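Local coordinates for EVE domain-containing protein (Pseudomonas syringae pv. tomato str. DC3000, PDB 2EVE) that is of unknown function but, as an EVE-domain protein related to the PUA and ASCH families, may bind nucleic acid, perhaps modified bases, at residues F13-L18 with I99-I104; P73-P78 with N92-L97. One frame throughout, in Å; residues are numbered along the deposited sequence.

Contact 1: F13-L18 with I99-I104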
loop_
_atom_site.group_PDB
_atom_site.type_symbol
_atom_site.label_atom_id
_atom_site.label_comp_id
_atom_site.label_asym_id
_atom_site.label_seq_id
_atom_site.Cartn_x
_atom_site.Cartn_y
_atom_site.Cartn_z
ATOM N N PHE A 13 -9.526 -4.087 4.591
ATOM C CA PHE A 13 -8.910 -4.929 3.570
ATOM C C PHE A 13 -7.570 -5.402 4.117
ATOM O O PHE A 13 -6.659 -4.605 4.334
ATOM C CB PHE A 13 -8.725 -4.139 2.270
ATOM C CG PHE A 13 -8.203 -4.960 1.124
ATOM C CD1 PHE A 13 -8.871 -6.109 0.706
ATOM C CD2 PHE A 13 -7.046 -4.576 0.454
ATOM C CE1 PHE A 13 -8.392 -6.864 -0.368
ATOM C CE2 PHE A 13 -6.559 -5.321 -0.618
ATOM C CZ PHE A 13 -7.233 -6.466 -1.030
ATOM N N SER A 14 -7.469 -6.706 4.354
ATOM C CA SER A 14 -6.266 -7.306 4.919
ATOM C C SER A 14 -5.510 -8.160 3.914
ATOM O O SER A 14 -6.004 -8.443 2.822
ATOM C CB SER A 14 -6.645 -8.195 6.102
ATOM O OG SER A 14 -7.311 -9.357 5.636
ATOM N N ILE A 15 -4.310 -8.586 4.294
ATOM C CA ILE A 15 -3.516 -9.430 3.417
ATOM C C ILE A 15 -4.245 -10.765 3.238
ATOM O O ILE A 15 -4.097 -11.423 2.208
ATOM C CB ILE A 15 -2.092 -9.666 3.988
ATOM C CG1 ILE A 15 -1.272 -10.523 3.022
ATOM C CG2 ILE A 15 -2.174 -10.314 5.359
ATOM C CD1 ILE A 15 -0.967 -9.849 1.698
ATOM N N SER A 16 -5.037 -11.157 4.237
ATOM C CA SER A 16 -5.797 -12.404 4.146
ATOM C C SER A 16 -6.875 -12.271 3.074
ATOM O O SER A 16 -7.162 -13.227 2.351
ATOM C CB SER A 16 -6.451 -12.752 5.490
ATOM O OG SER A 16 -5.485 -13.184 6.433
ATOM N N ASP A 17 -7.475 -11.087 2.979
ATOM C CA ASP A 17 -8.502 -10.850 1.969
ATOM C C ASP A 17 -7.869 -10.935 0.590
ATOM O O ASP A 17 -8.460 -11.489 -0.336
ATOM C CB ASP A 17 -9.147 -9.469 2.132
ATOM C CG ASP A 17 -9.976 -9.348 3.400
ATOM O OD1 ASP A 17 -10.728 -10.294 3.722
ATOM O OD2 ASP A 17 -9.888 -8.294 4.061
ATOM N N LEU A 18 -6.665 -10.382 0.447
ATOM C CA LEU A 18 -5.975 -10.408 -0.841
ATOM C C LEU A 18 -5.615 -11.841 -1.209
ATOM O O LEU A 18 -5.711 -12.232 -2.369
ATOM C CB LEU A 18 -4.707 -9.543 -0.800
ATOM C CG LEU A 18 -3.859 -9.526 -2.084
ATOM C CD1 LEU A 18 -4.703 -9.042 -3.259
ATOM C CD2 LEU A 18 -2.645 -8.617 -1.896
ATOM N N ILE A 99 -4.147 -5.102 -7.874
ATOM C CA ILE A 99 -3.028 -5.804 -7.263
ATOM C C ILE A 99 -3.305 -7.298 -7.147
ATOM O O ILE A 99 -4.450 -7.742 -7.230
ATOM C CB ILE A 99 -2.733 -5.276 -5.849
ATOM C CG1 ILE A 99 -3.940 -5.520 -4.939
ATOM C CG2 ILE A 99 -2.402 -3.788 -5.909
ATOM C CD1 ILE A 99 -3.591 -5.604 -3.475
ATOM N N GLY A 100 -2.239 -8.066 -6.952
ATOM C CA GLY A 100 -2.375 -9.503 -6.813
ATOM C C GLY A 100 -1.623 -10.026 -5.604
ATOM O O GLY A 100 -0.685 -9.390 -5.119
ATOM N N PHE A 101 -2.029 -11.193 -5.115
ATOM C CA PHE A 101 -1.385 -11.786 -3.949
ATOM C C PHE A 101 -0.029 -12.397 -4.267
ATOM O O PHE A 101 0.163 -13.007 -5.320
ATOM C CB PHE A 101 -2.289 -12.863 -3.335
ATOM C CG PHE A 101 -1.689 -13.552 -2.139
ATOM C CD1 PHE A 101 -1.138 -14.825 -2.251
ATOM C CD2 PHE A 101 -1.677 -12.923 -0.899
ATOM C CE1 PHE A 101 -0.580 -15.467 -1.140
ATOM C CE2 PHE A 101 -1.125 -13.551 0.219
ATOM C CZ PHE A 101 -0.575 -14.827 0.097
ATOM N N VAL A 102 0.921 -12.204 -3.358
ATOM C CA VAL A 102 2.247 -12.780 -3.518
ATOM C C VAL A 102 2.583 -13.636 -2.298
ATOM O O VAL A 102 2.903 -14.814 -2.438
ATOM C CB VAL A 102 3.339 -11.693 -3.715
ATOM C CG1 VAL A 102 4.720 -12.343 -3.721
ATOM C CG2 VAL A 102 3.115 -10.962 -5.033
ATOM N N ASP A 103 2.496 -13.064 -1.100
ATOM C CA ASP A 103 2.812 -13.836 0.096
ATOM C C ASP A 103 2.213 -13.239 1.362
ATOM O O ASP A 103 1.914 -12.046 1.428
ATOM C CB ASP A 103 4.339 -13.961 0.231
ATOM C CG ASP A 103 4.762 -15.026 1.233
ATOM O OD1 ASP A 103 4.003 -15.996 1.444
ATOM O OD2 ASP A 103 5.870 -14.902 1.797
ATOM N N ILE A 104 2.013 -14.088 2.364
ATOM C CA ILE A 104 1.471 -13.641 3.635
ATOM C C ILE A 104 2.432 -14.104 4.724
ATOM O O ILE A 104 2.879 -15.253 4.727
ATOM C CB ILE A 104 0.050 -14.208 3.879
ATOM C CG1 ILE A 104 -0.472 -13.728 5.231
ATOM C CG2 ILE A 104 0.062 -15.727 3.772
ATOM C CD1 ILE A 104 -1.912 -14.104 5.503
#

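Contact 2: P73-P78 with N92-L97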
loop_
_atom_site.group_PDB
_atom_site.type_symbol
_atom_site.label_atom_id
_atom_site.label_comp_id
_atom_site.label_asym_id
_atom_site.label_seq_id
_atom_site.Cartn_x
_atom_site.Cartn_y
_atom_site.Cartn_z
ATOM N N PRO A 73 -12.734 4.622 -9.492
ATOM C CA PRO A 73 -14.200 4.638 -9.522
ATOM C C PRO A 73 -14.871 5.020 -8.201
ATOM O O PRO A 73 -16.004 5.501 -8.204
ATOM C CB PRO A 73 -14.552 3.218 -9.963
ATOM C CG PRO A 73 -13.430 2.402 -9.399
ATOM C CD PRO A 73 -12.217 3.258 -9.708
ATOM N N THR A 74 -14.185 4.813 -7.080
ATOM C CA THR A 74 -14.780 5.149 -5.788
ATOM C C THR A 74 -14.974 6.652 -5.598
ATOM O O THR A 74 -15.853 7.074 -4.851
ATOM C CB THR A 74 -13.950 4.597 -4.598
ATOM O OG1 THR A 74 -12.642 5.185 -4.588
ATOM C CG2 THR A 74 -13.836 3.081 -4.689
ATOM N N ALA A 75 -14.164 7.461 -6.274
ATOM C CA ALA A 75 -14.282 8.910 -6.149
ATOM C C ALA A 75 -15.631 9.401 -6.662
ATOM O O ALA A 75 -16.154 10.407 -6.188
ATOM C CB ALA A 75 -13.157 9.598 -6.913
ATOM N N LEU A 76 -16.194 8.679 -7.626
ATOM C CA LEU A 76 -17.477 9.058 -8.215
ATOM C C LEU A 76 -18.669 8.363 -7.572
ATOM O O LEU A 76 -19.808 8.559 -7.996
ATOM C CB LEU A 76 -17.471 8.742 -9.711
ATOM C CG LEU A 76 -16.297 9.295 -10.523
ATOM C CD1 LEU A 76 -16.436 8.851 -11.970
ATOM C CD2 LEU A 76 -16.259 10.810 -10.421
ATOM N N ASP A 77 -18.411 7.558 -6.549
ATOM C CA ASP A 77 -19.473 6.824 -5.872
ATOM C C ASP A 77 -19.890 7.480 -4.556
ATOM O O ASP A 77 -19.182 7.387 -3.557
ATOM C CB ASP A 77 -19.005 5.390 -5.618
ATOM C CG ASP A 77 -20.081 4.523 -5.002
ATOM O OD1 ASP A 77 -21.215 5.014 -4.826
ATOM O OD2 ASP A 77 -19.787 3.350 -4.696
ATOM N N PRO A 78 -21.056 8.146 -4.540
ATOM C CA PRO A 78 -21.559 8.817 -3.338
ATOM C C PRO A 78 -21.676 7.895 -2.126
ATOM O O PRO A 78 -21.626 8.351 -0.982
ATOM C CB PRO A 78 -22.917 9.353 -3.790
ATOM C CG PRO A 78 -22.690 9.635 -5.243
ATOM C CD PRO A 78 -21.952 8.393 -5.683
ATOM N N ASN A 92 -11.293 13.324 -12.921
ATOM C CA ASN A 92 -11.114 12.560 -11.693
ATOM C C ASN A 92 -9.663 12.724 -11.247
ATOM O O ASN A 92 -8.744 12.263 -11.920
ATOM C CB ASN A 92 -11.410 11.087 -11.952
ATOM C CG ASN A 92 -11.521 10.284 -10.676
ATOM O OD1 ASN A 92 -10.972 10.660 -9.639
ATOM N ND2 ASN A 92 -12.225 9.159 -10.748
ATOM N N PRO A 93 -9.442 13.377 -10.100
ATOM C CA PRO A 93 -8.078 13.588 -9.601
ATOM C C PRO A 93 -7.416 12.367 -8.970
ATOM O O PRO A 93 -6.225 12.403 -8.663
ATOM C CB PRO A 93 -8.254 14.712 -8.575
ATOM C CG PRO A 93 -9.567 15.370 -8.974
ATOM C CD PRO A 93 -10.403 14.179 -9.329
ATOM N N TRP A 94 -8.170 11.288 -8.795
ATOM C CA TRP A 94 -7.633 10.101 -8.141
ATOM C C TRP A 94 -7.462 8.866 -9.009
ATOM O O TRP A 94 -8.181 8.668 -9.989
ATOM C CB TRP A 94 -8.503 9.771 -6.931
ATOM C CG TRP A 94 -8.685 10.954 -6.043
ATOM C CD1 TRP A 94 -9.850 11.622 -5.788
ATOM C CD2 TRP A 94 -7.663 11.634 -5.308
ATOM N NE1 TRP A 94 -9.614 12.679 -4.938
ATOM C CE2 TRP A 94 -8.278 12.710 -4.632
ATOM C CE3 TRP A 94 -6.281 11.441 -5.161
ATOM C CZ2 TRP A 94 -7.562 13.588 -3.813
ATOM C CZ3 TRP A 94 -5.566 12.318 -4.346
ATOM C CH2 TRP A 94 -6.210 13.380 -3.685
ATOM N N SER A 95 -6.507 8.028 -8.618
ATOM C CA SER A 95 -6.199 6.806 -9.350
ATOM C C SER A 95 -6.175 5.570 -8.468
ATOM O O SER A 95 -5.740 5.614 -7.319
ATOM C CB SER A 95 -4.833 6.938 -10.032
ATOM O OG SER A 95 -4.799 8.047 -10.911
ATOM N N ALA A 96 -6.647 4.464 -9.030
ATOM C CA ALA A 96 -6.652 3.185 -8.344
ATOM C C ALA A 96 -5.857 2.259 -9.248
ATOM O O ALA A 96 -5.434 2.654 -10.334
ATOM C CB ALA A 96 -8.077 2.668 -8.199
ATOM N N LEU A 97 -5.635 1.034 -8.799
ATOM C CA LEU A 97 -4.934 0.066 -9.622
ATOM C C LEU A 97 -5.275 -1.318 -9.117
ATOM O O LEU A 97 -5.850 -1.462 -8.043
ATOM C CB LEU A 97 -3.419 0.321 -9.603
ATOM C CG LEU A 97 -2.659 0.518 -8.288
ATOM C CD1 LEU A 97 -2.647 -0.766 -7.479
ATOM C CD2 LEU A 97 -1.238 0.952 -8.622
#

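Contact 1: F13-L18 with I99-I104
Leu-18 and Ile-99 meet methyl to methyl where the helix that begins at Ile-15 lies on the strand 95-110. Leu-18 CB points toward the strand and carries CG, anti to the backbone N (chi1 178°), against the backbone of Phe-101, with Leu-18 CG 3.8 Å from Phe-101 CA. From there the branches divide. CD1 reaches Ile-99 CD1 and the backbone N of Phe-101, while CD2 lies 3.5 Å from Ile-99 CD1 and extends toward the carbonyl oxygen of Gly-100. A forked aliphatic end suits this place, since both arms can rest on the same methyl. That methyl also meets the edge of the Phe-13 ring, Ile-99 CD1 lying 4.1 Å from Phe-13 CE2. This helix packs on the central sheet of the PUA-like EVE fold, with Phe-49 of the strand 46-51 touching both Ile-15 and Leu-18. Its start is fixed by a capping box: Ser-14 OG accepts from Asp-17 N (3.2 Å), and Ser-14 N gives a nearly straight bond back to Asp-17 OD2 (2.9 Å, 168°). One turn before Leu-18, Ile-15 uses its two branches differently. CD1 comes to the edge of the Phe-101 ring, 4.0 Å from Phe-101 CE2, and also touches the carbonyl oxygen of Asp-103; CG2 packs on the extended chain of Ile-104, 3.8 Å from Ile-104 CD1. A classic beta bulge at Val-102 and Asp-103, both opposite Ile-62, interrupts the alternation of the strand, and Phe-101 and Ile-104, three residues apart, both point toward the helix.

Contact 2: P73-P78 with N92-L97
An Asx turn at the entrance to the strand 95-110 forms one side of this contact; the other is the turn of helical backbone at 73-75, just after the strand 58-71. In the Asx turn Asn-92 OD1 accepts from Trp-94 N (3.0 Å, 162°), the donor standing above the carbonyl plane, 36° out of it. Asn-92 CG is anti to its own backbone nitrogen (chi1 -168°), a setting that carries the amide toward the 73-78 segment. There Ala-75 points its methyl at the amide: Ala-75 CB is 3.7 Å from Asn-92 OD1 and 4.0 Å from Asn-92 ND2. The same methyl meets the edge of the Trp-94 indole, 4.0 Å from Trp-94 CD1, near the plane of the ring. Alanine suits the spot because its single carbon can lie against the amide and the indole edge at once. Farther along, the branch carbon of Leu-76 approaches the amide nitrogen, Leu-76 CG lying 4.1 Å from Asn-92 ND2. At the other end Pro-73 CD faces Ala-96 CB across a looser 4.4 Å. The polar ends of the second segment find partners outside the pair: Asn-92 ND2 bonds to the carbonyl of Asp-72, and Trp-94 NE1 to Asp-84 OD2, while the indole stacks with Tyr-32 and makes a cation-pi contact with Arg-30. No hydrogen bond joins the two segments directly. With each end of the Asn-92 amide engaged, its rotation is fixed, and the held amide packs against Ala-75 and Leu-76; the two segments thus touch by van der Waals packing alone, while the Asn-92 and Trp-94 side chains are held by bonds to Asp-72 and Asp-84.

From the N terminus, the chain passes through the strand 3-8 to the capped helix start at 13-18, whose partner in contact 1 comes 81 residues later at 99-104. The wide loop so closed holds the strands 23-26, 46-51 and 58-71 and the helix 32-40. Contact 2 lies wholly within it: 73-78 follows the strand 58-71, and only 13 residues lie between it and 92-97, closing the irregular excursion between two antiparallel neighbours. Both contacts use the strand 95-110, about 21 Å apart between centres. Contact 2 ties a peripheral loop to the beginning of that strand, and contact 1 brings the first helix onto the strand's continuation, beyond Leu-97.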